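PDB 6HBE: copper-containing nitrite reductase from Thermus scotoductus, which probably reduces nitrite to nitric oxide at copper centres, taking electrons from a cytochrome c, as a homotrimer in denitrification. Local coordinates for residues L154-S166 with A175-Y187. Sequence-based numbering, arbitrary orientation.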
loop_
_atom_site.group_PDB
_atom_site.type_symbol
_atom_site.label_atom_id
_atom_site.label_comp_id
_atom_site.label_asym_id
_atom_site.label_seq_id
_atom_site.Cartn_x
_atom_site.Cartn_y
_atom_site.Cartn_z
ATOM N N LEU C 154 -2.948 -34.018 -7.826
ATOM C CA LEU C 154 -2.625 -33.479 -6.500
ATOM C C LEU C 154 -3.411 -32.163 -6.262
ATOM O O LEU C 154 -3.493 -31.313 -7.158
ATOM C CB LEU C 154 -1.122 -33.227 -6.385
ATOM C CG LEU C 154 -0.525 -32.785 -5.050
ATOM C CD1 LEU C 154 -0.726 -33.772 -3.891
ATOM C CD2 LEU C 154 0.950 -32.526 -5.251
ATOM N N LYS C 155 -3.993 -32.041 -5.065
ATOM C CA LYS C 155 -4.624 -30.794 -4.587
ATOM C C LYS C 155 -3.660 -30.074 -3.656
ATOM O O LYS C 155 -3.054 -30.697 -2.781
ATOM C CB LYS C 155 -5.923 -31.104 -3.858
ATOM C CG LYS C 155 -7.014 -31.660 -4.769
ATOM C CD LYS C 155 -8.248 -32.021 -3.947
ATOM C CE LYS C 155 -9.451 -32.322 -4.845
ATOM N NZ LYS C 155 -10.649 -32.645 -4.025
ATOM N N LEU C 156 -3.549 -28.755 -3.837
ATOM C CA LEU C 156 -2.668 -27.911 -3.053
ATOM C C LEU C 156 -3.559 -26.799 -2.467
ATOM O O LEU C 156 -4.215 -26.090 -3.228
ATOM C CB LEU C 156 -1.600 -27.293 -3.936
ATOM C CG LEU C 156 -0.676 -28.244 -4.718
ATOM C CD1 LEU C 156 0.304 -27.424 -5.529
ATOM C CD2 LEU C 156 0.090 -29.175 -3.784
ATOM N N TYR C 157 -3.579 -26.691 -1.142
ATOM C CA TYR C 157 -4.348 -25.664 -0.413
ATOM C C TYR C 157 -3.363 -24.669 0.197
ATOM O O TYR C 157 -2.483 -25.058 1.008
ATOM C CB TYR C 157 -5.226 -26.311 0.648
ATOM C CG TYR C 157 -6.257 -27.336 0.151
ATOM C CD1 TYR C 157 -5.932 -28.697 0.068
ATOM C CD2 TYR C 157 -7.559 -26.980 -0.114
ATOM C CE1 TYR C 157 -6.860 -29.655 -0.314
ATOM C CE2 TYR C 157 -8.503 -27.928 -0.485
ATOM C CZ TYR C 157 -8.133 -29.282 -0.593
ATOM O OH TYR C 157 -9.041 -30.254 -0.974
ATOM N N ILE C 158 -3.486 -23.392 -0.199
ATOM C CA ILE C 158 -2.496 -22.362 0.159
ATOM C C ILE C 158 -3.158 -21.088 0.742
ATOM O O ILE C 158 -4.012 -20.497 0.088
ATOM C CB ILE C 158 -1.704 -21.913 -1.111
ATOM C CG1 ILE C 158 -1.002 -23.097 -1.810
ATOM C CG2 ILE C 158 -0.667 -20.838 -0.753
ATOM C CD1 ILE C 158 0.249 -23.560 -1.103
ATOM N N ILE C 159 -2.711 -20.649 1.917
ATOM C CA ILE C 159 -3.046 -19.315 2.451
ATOM C C ILE C 159 -1.816 -18.443 2.381
ATOM O O ILE C 159 -0.727 -18.899 2.749
ATOM C CB ILE C 159 -3.564 -19.378 3.908
ATOM C CG1 ILE C 159 -5.037 -19.816 3.900
ATOM C CG2 ILE C 159 -3.404 -18.049 4.633
ATOM C CD1 ILE C 159 -5.621 -20.166 5.265
ATOM N N GLN C 160 -2.006 -17.216 1.893
ATOM C CA GLN C 160 -1.050 -16.138 2.052
ATOM C C GLN C 160 -1.439 -15.244 3.215
ATOM O O GLN C 160 -2.581 -14.812 3.280
ATOM C CB GLN C 160 -0.938 -15.302 0.756
ATOM C CG GLN C 160 0.156 -14.236 0.844
ATOM C CD GLN C 160 0.314 -13.428 -0.448
ATOM O OE1 GLN C 160 0.385 -13.982 -1.566
ATOM N NE2 GLN C 160 0.338 -12.101 -0.303
ATOM N N SER C 161 -0.482 -14.886 4.073
ATOM C CA SER C 161 -0.777 -14.037 5.239
ATOM C C SER C 161 0.454 -13.240 5.656
ATOM O O SER C 161 1.587 -13.596 5.308
ATOM C CB SER C 161 -1.292 -14.879 6.427
ATOM O OG SER C 161 -0.278 -15.719 6.975
ATOM N N GLU C 162 0.207 -12.166 6.412
ATOM C CA GLU C 162 1.217 -11.195 6.851
ATOM C C GLU C 162 1.461 -11.291 8.347
ATOM O O GLU C 162 0.570 -11.692 9.086
ATOM C CB GLU C 162 0.732 -9.749 6.526
ATOM C CG GLU C 162 0.455 -9.485 5.040
ATOM C CD GLU C 162 -0.716 -8.546 4.760
ATOM O OE1 GLU C 162 -1.100 -7.672 5.628
ATOM O OE2 GLU C 162 -1.316 -8.724 3.641
ATOM N N ALA C 163 2.671 -10.914 8.789
ATOM C CA ALA C 163 2.986 -10.764 10.203
ATOM C C ALA C 163 3.487 -9.357 10.454
ATOM O O ALA C 163 4.186 -8.813 9.602
ATOM C CB ALA C 163 4.039 -11.774 10.643
ATOM N N TYR C 164 3.122 -8.786 11.619
ATOM C CA TYR C 164 3.456 -7.396 11.984
ATOM C C TYR C 164 4.291 -7.280 13.269
ATOM O O TYR C 164 4.031 -8.010 14.264
ATOM C CB TYR C 164 2.165 -6.564 12.092
ATOM C CG TYR C 164 1.548 -6.327 10.727
ATOM C CD1 TYR C 164 0.650 -7.262 10.180
ATOM C CD2 TYR C 164 1.888 -5.204 9.958
ATOM C CE1 TYR C 164 0.134 -7.094 8.904
ATOM C CE2 TYR C 164 1.367 -5.014 8.663
ATOM C CZ TYR C 164 0.494 -5.971 8.145
ATOM O OH TYR C 164 -0.002 -5.816 6.868
ATOM N N ALA C 165 5.239 -6.340 13.246
ATOM C CA ALA C 165 6.076 -6.011 14.417
ATOM C C ALA C 165 5.399 -5.081 15.446
ATOM O O ALA C 165 5.845 -4.991 16.607
ATOM C CB ALA C 165 7.377 -5.376 13.982
ATOM N N SER C 166 4.355 -4.375 15.026
ATOM C CA SER C 166 3.687 -3.402 15.903
ATOM C C SER C 166 2.340 -3.030 15.351
ATOM O O SER C 166 2.098 -3.198 14.162
ATOM C CB SER C 166 4.510 -2.137 16.084
ATOM O OG SER C 166 4.697 -1.448 14.850
ATOM N N ALA C 175 4.146 -4.677 6.549
ATOM C CA ALA C 175 4.322 -6.064 7.038
ATOM C C ALA C 175 5.785 -6.424 7.233
ATOM O O ALA C 175 6.621 -6.120 6.351
ATOM C CB ALA C 175 3.710 -7.058 6.051
ATOM N N LEU C 176 6.117 -7.097 8.346
ATOM C CA LEU C 176 7.492 -7.599 8.523
ATOM C C LEU C 176 7.725 -8.856 7.658
ATOM O O LEU C 176 8.740 -8.941 6.936
ATOM C CB LEU C 176 7.804 -7.875 10.001
ATOM C CG LEU C 176 9.164 -8.432 10.359
ATOM C CD1 LEU C 176 10.286 -7.495 10.002
ATOM C CD2 LEU C 176 9.204 -8.771 11.861
ATOM N N TYR C 177 6.784 -9.808 7.692
ATOM C CA TYR C 177 6.927 -11.026 6.898
ATOM C C TYR C 177 5.628 -11.265 6.152
ATOM O O TYR C 177 4.555 -10.836 6.617
ATOM C CB TYR C 177 7.300 -12.246 7.762
ATOM C CG TYR C 177 8.590 -12.083 8.546
ATOM C CD1 TYR C 177 9.782 -11.786 7.910
ATOM C CD2 TYR C 177 8.600 -12.219 9.942
ATOM C CE1 TYR C 177 10.970 -11.570 8.644
ATOM C CE2 TYR C 177 9.785 -12.034 10.674
ATOM C CZ TYR C 177 10.966 -11.739 10.026
ATOM O OH TYR C 177 12.139 -11.578 10.794
ATOM N N VAL C 178 5.759 -11.882 4.984
ATOM C CA VAL C 178 4.598 -12.353 4.194
ATOM C C VAL C 178 4.883 -13.787 3.752
ATOM O O VAL C 178 5.993 -14.080 3.303
ATOM C CB VAL C 178 4.306 -11.434 2.998
ATOM C CG1 VAL C 178 2.977 -11.835 2.348
ATOM C CG2 VAL C 178 4.231 -9.976 3.440
ATOM N N MET C 179 3.918 -14.679 3.903
ATOM C CA MET C 179 4.218 -16.153 3.855
ATOM C C MET C 179 3.079 -17.019 3.361
ATOM O O MET C 179 1.912 -16.624 3.477
ATOM C CB MET C 179 4.707 -16.663 5.237
ATOM C CG MET C 179 3.737 -16.567 6.395
ATOM S SD MET C 179 4.550 -16.593 8.044
ATOM C CE MET C 179 4.981 -14.871 8.130
ATOM N N PHE C 180 3.434 -18.194 2.801
ATOM C CA PHE C 180 2.440 -19.220 2.414
ATOM C C PHE C 180 2.395 -20.256 3.567
ATOM O O PHE C 180 3.445 -20.769 4.021
ATOM C CB PHE C 180 2.793 -19.950 1.099
ATOM C CG PHE C 180 2.878 -19.073 -0.138
ATOM C CD1 PHE C 180 1.941 -18.051 -0.397
ATOM C CD2 PHE C 180 3.873 -19.292 -1.094
ATOM C CE1 PHE C 180 2.023 -17.276 -1.556
ATOM C CE2 PHE C 180 3.950 -18.516 -2.244
ATOM C CZ PHE C 180 3.034 -17.498 -2.469
ATOM N N ASN C 181 1.190 -20.576 4.018
ATOM C CA ASN C 181 0.972 -21.547 5.109
ATOM C C ASN C 181 1.882 -21.365 6.360
ATOM O O ASN C 181 2.421 -22.318 6.919
ATOM C CB ASN C 181 1.014 -22.955 4.506
ATOM C CG ASN C 181 -0.165 -23.195 3.584
ATOM O OD1 ASN C 181 -1.141 -22.436 3.620
ATOM N ND2 ASN C 181 -0.088 -24.225 2.745
ATOM N N GLY C 182 2.034 -20.114 6.789
ATOM C CA GLY C 182 2.573 -19.795 8.138
ATOM C C GLY C 182 4.063 -19.830 8.379
ATOM O O GLY C 182 4.494 -19.745 9.527
ATOM N N ARG C 183 4.877 -19.943 7.334
ATOM C CA ARG C 183 6.337 -19.973 7.513
ATOM C C ARG C 183 7.059 -19.438 6.259
ATOM O O ARG C 183 6.746 -19.844 5.145
ATOM C CB ARG C 183 6.778 -21.403 7.827
ATOM C CG ARG C 183 8.240 -21.552 8.246
ATOM C CD ARG C 183 8.489 -22.983 8.740
ATOM N NE ARG C 183 9.898 -23.360 8.895
ATOM C CZ ARG C 183 10.605 -23.303 10.031
ATOM N NH1 ARG C 183 10.080 -22.828 11.166
ATOM N NH2 ARG C 183 11.869 -23.718 10.035
ATOM N N ASN C 184 8.013 -18.529 6.470
ATOM C CA ASN C 184 8.772 -17.890 5.403
ATOM C C ASN C 184 9.457 -18.921 4.515
ATOM O O ASN C 184 10.170 -19.784 5.018
ATOM C CB ASN C 184 9.857 -16.977 6.001
ATOM C CG ASN C 184 9.289 -15.760 6.716
ATOM O OD1 ASN C 184 8.118 -15.437 6.600
ATOM N ND2 ASN C 184 10.136 -15.093 7.483
ATOM N N PHE C 185 9.227 -18.855 3.202
ATOM C CA PHE C 185 9.922 -19.741 2.242
ATOM C C PHE C 185 9.804 -21.245 2.621
ATOM O O PHE C 185 10.679 -22.069 2.299
ATOM C CB PHE C 185 11.397 -19.304 2.084
ATOM C CG PHE C 185 11.553 -17.854 1.642
ATOM C CD1 PHE C 185 10.954 -17.404 0.449
ATOM C CD2 PHE C 185 12.315 -16.946 2.384
ATOM C CE1 PHE C 185 11.060 -16.074 0.035
ATOM C CE2 PHE C 185 12.429 -15.627 1.962
ATOM C CZ PHE C 185 11.813 -15.200 0.787
ATOM N N ARG C 186 8.684 -21.587 3.257
ATOM C CA ARG C 186 8.375 -22.972 3.674
ATOM C C ARG C 186 8.624 -24.011 2.573
ATOM O O ARG C 186 9.209 -25.070 2.826
ATOM C CB ARG C 186 6.894 -23.024 4.076
ATOM C CG ARG C 186 6.468 -24.348 4.563
ATOM C CD ARG C 186 5.117 -24.274 5.223
ATOM N NE ARG C 186 4.849 -25.618 5.684
ATOM C CZ ARG C 186 3.841 -25.985 6.454
ATOM N NH1 ARG C 186 2.954 -25.113 6.898
ATOM N NH2 ARG C 186 3.731 -27.265 6.781
ATOM N N TYR C 187 8.166 -23.699 1.356
ATOM C CA TYR C 187 8.238 -24.625 0.239
ATOM C C TYR C 187 9.447 -24.363 -0.682
ATOM O O TYR C 187 9.556 -24.951 -1.754
ATOM C CB TYR C 187 6.905 -24.674 -0.523
ATOM C CG TYR C 187 5.711 -24.965 0.381
ATOM C CD1 TYR C 187 5.550 -26.216 0.983
ATOM C CD2 TYR C 187 4.747 -23.984 0.643
ATOM C CE1 TYR C 187 4.485 -26.485 1.852
ATOM C CE2 TYR C 187 3.664 -24.230 1.511
ATOM C CZ TYR C 187 3.512 -25.495 2.098
ATOM O OH TYR C 187 2.447 -25.763 2.957
HETATM O O HOH W 1 0.314 -18.080 5.750
#
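Strands 154-163 and 177-180 pair antiparallel, Ser161 and Met179 forming a hydrogen-bonded pair (Ser161 N to Met179 O 3.0 Å), until a classic beta bulge sets Leu176 and Tyr177 both against Ala163. Beyond Phe180 the chain leaves the strand in a type I' turn; Asn181 N still bonds to Ile159 O, and its side chain carries the pairing one step further. With CG anti to the carbonyl carbon (chi1 -67°), its amide lies against the neighbouring strand. OD1 accepts Ile159 N at 2.9 Å, the donor tilted from the carbonyl plane. ND2 gives one hydrogen to Tyr157 O at 3.1 Å. The other reaches Tyr187 OH at 3.0 Å, almost exactly in the amide plane, which fixes the amide's rotation. Replacing Asn181 by alanine removes this amide, and Ile159 N would probably be left without its acceptor while Tyr157 O and Tyr187 OH each lose a donor. On the face bearing Gln160, Ile158 CG2 packs 3.8 Å from Phe180 CD1, while Gln160 OE1 meets the edge of that ring and bonds to Ser213. On the other face a water joins Ser161 OG (2.7 Å), Met179 O and Gly182 N, and Met179 CE folds back to Ala163 CB. Tyr164 CZ packs 4.0 Å from Ala175 CB. Strand 177-180, outermost in its cupredoxin-type sheet within this chain, thus continues its ladder through an asparagine amide mimicking backbone, satisfying buried polar groups where the strand turns away.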